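VP1 (Polyomavirus HPyV6, PDB 4PCG) probably builds the outer shell of the virion as its pentameric, jelly-roll major capsid protein and attaches it to host-cell receptors. Local coordinates at residues T50-A55 with R139-A144; S57-T62 with F172-W177. All blocks are in the same frame, centred on the assembly; numbering follows the deposited sequence.

Contact 1, at the surface beside the sodium ion, and contact 2, buried about 9 Å from the centre of the chain, have centres 12 Å apart and meet through the side chain of Leu53. Its CD2 packs 3.1 Å from Glu175 OE1 and 3.7 Å from Ser58 OG, while its CD1 lies 3.7 Å from Ile176 CG1, so one leucine touches both segments of contact 2. Val142 adds a second bridge, with CG2 3.7 Å from Ile176 CD1. The segments alternate in sequence, so the two pairings cross along the chain. The sodium ion belongs to contact 1, yet the Ser58 side chain lies about 7 Å from it. Both contacts also reach a neighbouring subunit.

Contact 1 (T50-A55 with R139-A144); sequences TDTLDA and RMNVAA. With NA (sodium ion), chain L.
Met140 swings its chain away from its own backbone N (chi1 -152°) and folds back at chi3 (83°), bringing its methyl group to Leu53, where CE sits 3.4 Å from Leu53 CD1, tighter than usual for two carbons. Leu53 and Val142 share this face of a short parallel pairing of strands 52-53 and 141-142; Thr52 and Asn141 occupy the other. There the Asp51 carboxylate and Asn141 amide run side by side with perpendicular planes, and Thr52 OG1 donates to Asp51 OD1 (3.0 Å) from above the carboxylate plane. Three backbone bonds join the strands: Asn141 N to Asp51 O at 2.7 Å, Leu53 N to Asn141 O at 2.9 Å and Ala143 N to Leu53 O at 2.8 Å. The neighbouring subunit closes in on Arg139, whose guanidinium makes a cation-pi contact with Tyr241 of that subunit besides its salt bridge to Asp136. Thr52 O is turned to the sodium ion (2.5 Å), which Thr50 OG1 (2.5 Å), Asp54 OD2 (2.4 Å), a water and Thr48 also bind. Because Thr52 O and Leu53 N belong to one peptide group, sodium binding probably polarises that group and strengthens Leu53 N as a donor across the strands.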
ATOM      1  N   THR B  50      30.290 -12.946  -6.327  1.00 33.62           N
ATOM      2  CA  THR B  50      31.223 -13.716  -5.520  1.00 30.45           C
ATOM      3  C   THR B  50      30.759 -13.792  -4.072  1.00 34.01           C
ATOM      4  O   THR B  50      29.748 -13.180  -3.675  1.00 35.23           O
ATOM      5  CB  THR B  50      32.616 -13.048  -5.517  1.00 32.06           C
ATOM      6  OG1 THR B  50      32.523 -11.737  -4.924  1.00 27.73           O
ATOM      7  CG2 THR B  50      33.176 -12.939  -6.934  1.00 36.50           C
ATOM      8  N   ASP B  51      31.547 -14.482  -3.266  1.00 30.49           N
ATOM      9  CA  ASP B  51      31.256 -14.577  -1.843  1.00 37.14           C
ATOM     10  C   ASP B  51      31.812 -13.390  -1.012  1.00 38.28           C
ATOM     11  O   ASP B  51      31.957 -13.505   0.201  1.00 34.85           O
ATOM     12  CB  ASP B  51      31.837 -15.879  -1.320  1.00 39.84           C
ATOM     13  CG  ASP B  51      33.338 -15.950  -1.482  1.00 41.17           C
ATOM     14  OD1 ASP B  51      33.956 -14.936  -1.880  1.00 41.64           O
ATOM     15  OD2 ASP B  51      33.895 -17.023  -1.232  1.00 53.71           O
ATOM     16  N   THR B  52      32.162 -12.285  -1.668  1.00 31.04           N
ATOM     17  CA  THR B  52      32.844 -11.167  -0.994  1.00 30.97           C
ATOM     18  C   THR B  52      32.147  -9.891  -1.352  1.00 27.46           C
ATOM     19  O   THR B  52      31.851  -9.644  -2.528  1.00 24.97           O
ATOM     20  CB  THR B  52      34.338 -11.072  -1.413  1.00 29.47           C
ATOM     21  OG1 THR B  52      34.990 -12.250  -1.017  1.00 29.28           O
ATOM     22  CG2 THR B  52      35.058  -9.884  -0.742  1.00 33.50           C
ATOM     23  N   LEU B  53      31.837  -9.087  -0.335  1.00 24.79           N
ATOM     24  CA  LEU B  53      31.321  -7.753  -0.541  1.00 23.57           C
ATOM     25  C   LEU B  53      32.492  -6.846  -0.853  1.00 24.46           C
ATOM     26  O   LEU B  53      33.418  -6.734  -0.031  1.00 24.35           O
ATOM     27  CB  LEU B  53      30.630  -7.203   0.722  1.00 26.45           C
ATOM     28  CG  LEU B  53      29.279  -7.770   1.094  1.00 34.51           C
ATOM     29  CD1 LEU B  53      28.802  -7.105   2.383  1.00 38.51           C
ATOM     30  CD2 LEU B  53      28.269  -7.553  -0.016  1.00 39.02           C
ATOM     31  N   ASP B  54      32.435  -6.199  -2.017  1.00 22.32           N
ATOM     32  CA  ASP B  54      33.598  -5.551  -2.605  1.00 24.17           C
ATOM     33  C   ASP B  54      33.491  -4.057  -2.427  1.00 23.15           C
ATOM     34  O   ASP B  54      32.404  -3.473  -2.518  1.00 22.30           O
ATOM     35  CB  ASP B  54      33.735  -5.897  -4.094  1.00 25.87           C
ATOM     36  CG  ASP B  54      33.821  -7.393  -4.344  1.00 29.78           C
ATOM     37  OD1 ASP B  54      34.775  -8.002  -3.845  1.00 27.74           O
ATOM     38  OD2 ASP B  54      32.936  -7.971  -5.040  1.00 27.48           O
ATOM     39  N   ALA B  55      34.628  -3.427  -2.173  1.00 23.56           N
ATOM     40  CA  ALA B  55      34.664  -1.970  -2.141  1.00 21.95           C
ATOM     41  C   ALA B  55      34.418  -1.473  -3.570  1.00 24.27           C
ATOM     42  O   ALA B  55      34.915  -2.074  -4.525  1.00 28.95           O
ATOM     43  CB  ALA B  55      36.011  -1.503  -1.648  1.00 26.31           C
ATOM     44  N   ARG B 139      30.274 -18.402   4.562  1.00 30.14           N
ATOM     45  CA  ARG B 139      30.543 -18.211   3.145  1.00 33.43           C
ATOM     46  C   ARG B 139      30.880 -16.801   2.725  1.00 34.71           C
ATOM     47  O   ARG B 139      31.453 -16.625   1.669  1.00 40.53           O
ATOM     48  CB  ARG B 139      29.333 -18.624   2.315  1.00 32.33           C
ATOM     49  CG  ARG B 139      29.231 -20.092   1.980  1.00 39.84           C
ATOM     50  CD  ARG B 139      27.828 -20.412   1.471  1.00 40.10           C
ATOM     51  NE  ARG B 139      26.872 -20.265   2.565  1.00 37.87           N
ATOM     52  CZ  ARG B 139      26.622 -21.189   3.485  1.00 39.30           C
ATOM     53  NH1 ARG B 139      27.200 -22.376   3.436  1.00 38.58           N
ATOM     54  NH2 ARG B 139      25.756 -20.939   4.453  1.00 39.33           N
ATOM     55  N   MET B 140      30.463 -15.783   3.469  1.00 30.21           N
ATOM     56  CA  MET B 140      30.593 -14.428   2.954  1.00 28.76           C
ATOM     57  C   MET B 140      31.744 -13.702   3.621  1.00 29.44           C
ATOM     58  O   MET B 140      31.941 -13.840   4.820  1.00 28.25           O
ATOM     59  CB  MET B 140      29.300 -13.636   3.147  1.00 30.63           C
ATOM     60  CG  MET B 140      29.122 -12.549   2.111  1.00 38.38           C
ATOM     61  SD  MET B 140      27.791 -11.417   2.504  1.00 36.31           S
ATOM     62  CE  MET B 140      28.613 -10.312   3.631  1.00 44.40           C
ATOM     63  N   ASN B 141      32.484 -12.931   2.829  1.00 27.43           N
ATOM     64  CA  ASN B 141      33.585 -12.123   3.310  1.00 29.79           C
ATOM     65  C   ASN B 141      33.299 -10.656   3.035  1.00 24.11           C
ATOM     66  O   ASN B 141      32.483 -10.313   2.175  1.00 23.77           O
ATOM     67  CB  ASN B 141      34.887 -12.563   2.619  1.00 30.72           C
ATOM     68  CG  ASN B 141      35.176 -14.036   2.842  1.00 43.58           C
ATOM     69  OD1 ASN B 141      35.434 -14.451   3.962  1.00 42.33           O
ATOM     70  ND2 ASN B 141      35.099 -14.838   1.776  1.00 46.98           N
ATOM     71  N   VAL B 142      33.934  -9.780   3.802  1.00 23.65           N
ATOM     72  CA  VAL B 142      33.866  -8.344   3.548  1.00 20.82           C
ATOM     73  C   VAL B 142      35.258  -7.916   3.105  1.00 19.91           C
ATOM     74  O   VAL B 142      36.253  -8.182   3.779  1.00 21.90           O
ATOM     75  CB  VAL B 142      33.439  -7.542   4.813  1.00 22.20           C
ATOM     76  CG1 VAL B 142      33.397  -6.063   4.518  1.00 22.97           C
ATOM     77  CG2 VAL B 142      32.075  -7.998   5.289  1.00 25.29           C
ATOM     78  N   ALA B 143      35.333  -7.227   1.980  1.00 20.71           N
ATOM     79  CA  ALA B 143      36.618  -6.815   1.446  1.00 22.80           C
ATOM     80  C   ALA B 143      37.393  -5.924   2.441  1.00 21.97           C
ATOM     81  O   ALA B 143      36.788  -5.184   3.238  1.00 21.70           O
ATOM     82  CB  ALA B 143      36.434  -6.112   0.116  1.00 26.94           C
ATOM     83  N   ALA B 144      38.723  -5.994   2.351  1.00 23.65           N
ATOM     84  CA  ALA B 144      39.617  -5.378   3.354  1.00 25.66           C
ATOM     85  C   ALA B 144      39.449  -3.859   3.460  1.00 24.19           C
ATOM     86  O   ALA B 144      39.672  -3.279   4.510  1.00 21.73           O
ATOM     87  CB  ALA B 144      41.057  -5.719   3.058  1.00 30.99           C
TER
HETATM   88 NA    NA L 303      31.241  -9.617  -4.907  1.00 27.41          NA
HETATM   89  O   HOH W   1      29.446  -8.206  -4.450  1.00 26.01           O

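Contact 2 (S57-T62 with F172-W177); sequences SSLCYT and FPIEIW
Ile174 fits between one face of the Tyr61 ring and the side chain of Leu59: CG2 stands over the centre of the ring, 4.0 Å from the centroid and 5° off the normal. The other branch reaches Leu59, its CD1 lying 3.9 Å from Leu59 CD2, because CG1 is tucked between the backbone N and carbonyl carbon (chi1 68°). Along the rim of the tyrosine, CD2 and CE2 abut the CB atoms of Phe172 and Trp177, and Tyr61 OH donates to Trp177 O (2.7 Å), which sits near the ring plane. These loops lead into strands 62-67 and 177-179 of the VP1 jelly roll, and Ala233 of strand 227-239 packs against both Tyr61 and Ile174. The two loops meet in a single backbone bridge, Cys60 with Pro173, where Ile174 N bonds to Leu59 O (3.0 Å) and Tyr61 N to Phe172 O (3.0 Å). Ser58 OG lies 3.0 Å from Glu175 OE2, and beside them one water donates to both Leu59 O and Glu175 OE2 while accepting from Glu175 N; a second water links Glu175 OE2 to Leu59 N, and Glu175 OE1 is hydrogen-bonded to Tyr47 OH.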
ATOM      1  N   SER B  57      31.526  -1.382  -5.194  1.00 19.41           N
ATOM      2  CA  SER B  57      30.225  -1.864  -5.683  1.00 20.39           C
ATOM      3  C   SER B  57      29.156  -1.913  -4.594  1.00 18.54           C
ATOM      4  O   SER B  57      27.983  -2.006  -4.901  1.00 18.11           O
ATOM      5  CB  SER B  57      30.356  -3.230  -6.358  1.00 20.81           C
ATOM      6  OG  SER B  57      30.847  -4.199  -5.460  1.00 22.80           O
ATOM      7  N   SER B  58      29.568  -1.842  -3.332  1.00 17.80           N
ATOM      8  CA  SER B  58      28.626  -1.884  -2.210  1.00 18.85           C
ATOM      9  C   SER B  58      28.426  -0.455  -1.683  1.00 19.74           C
ATOM     10  O   SER B  58      29.394   0.277  -1.404  1.00 19.75           O
ATOM     11  CB  SER B  58      29.138  -2.823  -1.121  1.00 23.19           C
ATOM     12  OG  SER B  58      28.862  -4.184  -1.476  1.00 27.81           O
ATOM     13  N   LEU B  59      27.167  -0.058  -1.579  1.00 16.23           N
ATOM     14  CA  LEU B  59      26.816   1.257  -1.090  1.00 16.10           C
ATOM     15  C   LEU B  59      27.178   1.367   0.410  1.00 15.94           C
ATOM     16  O   LEU B  59      26.925   0.439   1.204  1.00 15.95           O
ATOM     17  CB  LEU B  59      25.334   1.533  -1.293  1.00 16.55           C
ATOM     18  CG  LEU B  59      24.870   2.988  -1.017  1.00 16.02           C
ATOM     19  CD1 LEU B  59      25.551   4.005  -1.907  1.00 19.08           C
ATOM     20  CD2 LEU B  59      23.363   3.132  -1.187  1.00 20.28           C
ATOM     21  N   CYS B  60      27.820   2.479   0.776  1.00 15.85           N
ATOM     22  CA  CYS B  60      28.144   2.745   2.172  1.00 14.83           C
ATOM     23  C   CYS B  60      27.316   3.915   2.673  1.00 15.08           C
ATOM     24  O   CYS B  60      26.797   4.709   1.890  1.00 14.36           O
ATOM     25  CB  CYS B  60      29.633   3.050   2.332  1.00 15.75           C
ATOM     26  SG  CYS B  60      30.692   1.625   1.923  1.00 18.55           S
ATOM     27  N   TYR B  61      27.199   4.039   3.968  1.00 15.52           N
ATOM     28  CA  TYR B  61      26.563   5.243   4.517  1.00 14.86           C
ATOM     29  C   TYR B  61      27.353   6.477   4.089  1.00 14.60           C
ATOM     30  O   TYR B  61      28.602   6.450   3.969  1.00 14.90           O
ATOM     31  CB  TYR B  61      26.521   5.191   6.039  1.00 15.63           C
ATOM     32  CG  TYR B  61      25.547   4.226   6.648  1.00 15.56           C
ATOM     33  CD1 TYR B  61      24.200   4.564   6.785  1.00 14.89           C
ATOM     34  CD2 TYR B  61      25.958   3.010   7.126  1.00 16.47           C
ATOM     35  CE1 TYR B  61      23.308   3.709   7.372  1.00 16.58           C
ATOM     36  CE2 TYR B  61      25.074   2.137   7.726  1.00 20.41           C
ATOM     37  CZ  TYR B  61      23.733   2.489   7.831  1.00 16.72           C
ATOM     38  OH  TYR B  61      22.877   1.606   8.437  1.00 16.56           O
ATOM     39  N   THR B  62      26.626   7.558   3.867  1.00 15.20           N
ATOM     40  CA  THR B  62      27.235   8.871   3.721  1.00 16.31           C
ATOM     41  C   THR B  62      27.090   9.633   5.013  1.00 14.85           C
ATOM     42  O   THR B  62      26.053   9.564   5.637  1.00 16.38           O
ATOM     43  CB  THR B  62      26.563   9.671   2.610  1.00 18.37           C
ATOM     44  OG1 THR B  62      26.662   8.934   1.389  1.00 17.18           O
ATOM     45  CG2 THR B  62      27.227  11.078   2.447  1.00 16.68           C
ATOM     46  N   PHE B 172      31.529   2.213   5.710  1.00 14.76           N
ATOM     47  CA  PHE B 172      30.555   1.343   6.372  1.00 13.84           C
ATOM     48  C   PHE B 172      29.468   0.878   5.384  1.00 14.25           C
ATOM     49  O   PHE B 172      28.523   1.603   5.101  1.00 14.67           O
ATOM     50  CB  PHE B 172      29.926   2.050   7.569  1.00 14.75           C
ATOM     51  CG  PHE B 172      30.863   2.211   8.716  1.00 15.81           C
ATOM     52  CD1 PHE B 172      31.783   3.257   8.749  1.00 16.23           C
ATOM     53  CD2 PHE B 172      30.805   1.342   9.807  1.00 16.89           C
ATOM     54  CE1 PHE B 172      32.667   3.389   9.804  1.00 16.70           C
ATOM     55  CE2 PHE B 172      31.666   1.497  10.879  1.00 15.54           C
ATOM     56  CZ  PHE B 172      32.590   2.527  10.882  1.00 15.65           C
ATOM     57  N   PRO B 173      29.602  -0.359   4.878  1.00 14.46           N
ATOM     58  CA  PRO B 173      28.589  -0.835   3.927  1.00 15.12           C
ATOM     59  C   PRO B 173      27.251  -1.077   4.561  1.00 15.59           C
ATOM     60  O   PRO B 173      27.146  -1.686   5.644  1.00 15.16           O
ATOM     61  CB  PRO B 173      29.197  -2.132   3.358  1.00 15.01           C
ATOM     62  CG  PRO B 173      30.225  -2.569   4.346  1.00 18.02           C
ATOM     63  CD  PRO B 173      30.721  -1.298   5.019  1.00 15.53           C
ATOM     64  N   ILE B 174      26.205  -0.642   3.875  1.00 14.86           N
ATOM     65  CA  ILE B 174      24.856  -0.899   4.368  1.00 14.55           C
ATOM     66  C   ILE B 174      24.472  -2.375   4.354  1.00 16.77           C
ATOM     67  O   ILE B 174      23.520  -2.771   5.035  1.00 14.77           O
ATOM     68  CB  ILE B 174      23.784  -0.051   3.652  1.00 15.48           C
ATOM     69  CG1 ILE B 174      23.649  -0.484   2.179  1.00 15.09           C
ATOM     70  CG2 ILE B 174      24.093   1.429   3.787  1.00 19.43           C
ATOM     71  CD1 ILE B 174      22.561   0.277   1.413  1.00 18.15           C
ATOM     72  N   GLU B 175      25.191  -3.217   3.613  1.00 14.02           N
ATOM     73  CA  GLU B 175      24.876  -4.618   3.623  1.00 15.07           C
ATOM     74  C   GLU B 175      25.392  -5.327   4.880  1.00 17.45           C
ATOM     75  O   GLU B 175      25.201  -6.528   5.015  1.00 18.25           O
ATOM     76  CB  GLU B 175      25.416  -5.282   2.351  1.00 16.09           C
ATOM     77  CG  GLU B 175      24.592  -4.940   1.127  1.00 17.60           C
ATOM     78  CD  GLU B 175      25.353  -5.223  -0.164  1.00 20.21           C
ATOM     79  OE1 GLU B 175      25.401  -6.407  -0.579  1.00 19.17           O
ATOM     80  OE2 GLU B 175      25.913  -4.265  -0.756  1.00 20.66           O
ATOM     81  N   ILE B 176      26.029  -4.572   5.788  1.00 16.36           N
ATOM     82  CA  ILE B 176      26.612  -5.086   7.025  1.00 16.67           C
ATOM     83  C   ILE B 176      26.103  -4.348   8.275  1.00 15.66           C
ATOM     84  O   ILE B 176      25.835  -4.998   9.293  1.00 16.18           O
ATOM     85  CB  ILE B 176      28.160  -4.983   6.961  1.00 16.84           C
ATOM     86  CG1 ILE B 176      28.728  -5.931   5.869  1.00 16.44           C
ATOM     87  CG2 ILE B 176      28.798  -5.290   8.297  1.00 19.40           C
ATOM     88  CD1 ILE B 176      28.554  -7.407   6.189  1.00 17.86           C
ATOM     89  N   TRP B 177      25.999  -3.017   8.192  1.00 13.57           N
ATOM     90  CA  TRP B 177      25.820  -2.162   9.367  1.00 13.28           C
ATOM     91  C   TRP B 177      24.415  -1.597   9.490  1.00 14.15           C
ATOM     92  O   TRP B 177      23.973  -0.822   8.634  1.00 16.24           O
ATOM     93  CB  TRP B 177      26.838  -1.007   9.362  1.00 13.91           C
ATOM     94  CG  TRP B 177      28.279  -1.492   9.398  1.00 16.25           C
ATOM     95  CD1 TRP B 177      29.091  -1.709   8.319  1.00 16.66           C
ATOM     96  CD2 TRP B 177      29.049  -1.876  10.558  1.00 18.23           C
ATOM     97  NE1 TRP B 177      30.319  -2.180   8.736  1.00 16.58           N
ATOM     98  CE2 TRP B 177      30.311  -2.292  10.103  1.00 16.36           C
ATOM     99  CE3 TRP B 177      28.801  -1.877  11.939  1.00 14.97           C
ATOM    100  CZ2 TRP B 177      31.316  -2.736  10.971  1.00 16.39           C
ATOM    101  CZ3 TRP B 177      29.802  -2.316  12.790  1.00 17.16           C
ATOM    102  CH2 TRP B 177      31.034  -2.736  12.309  1.00 17.92           C
TER
HETATM  103  O   HOH W   2      26.639  -2.369   1.168  1.00 16.24           O
HETATM  104  O   HOH W   3      24.879  -1.978  -1.893  1.00 19.39           O
HETATM  105  O   HOH W   4      30.180   4.874   5.684  1.00 15.82           O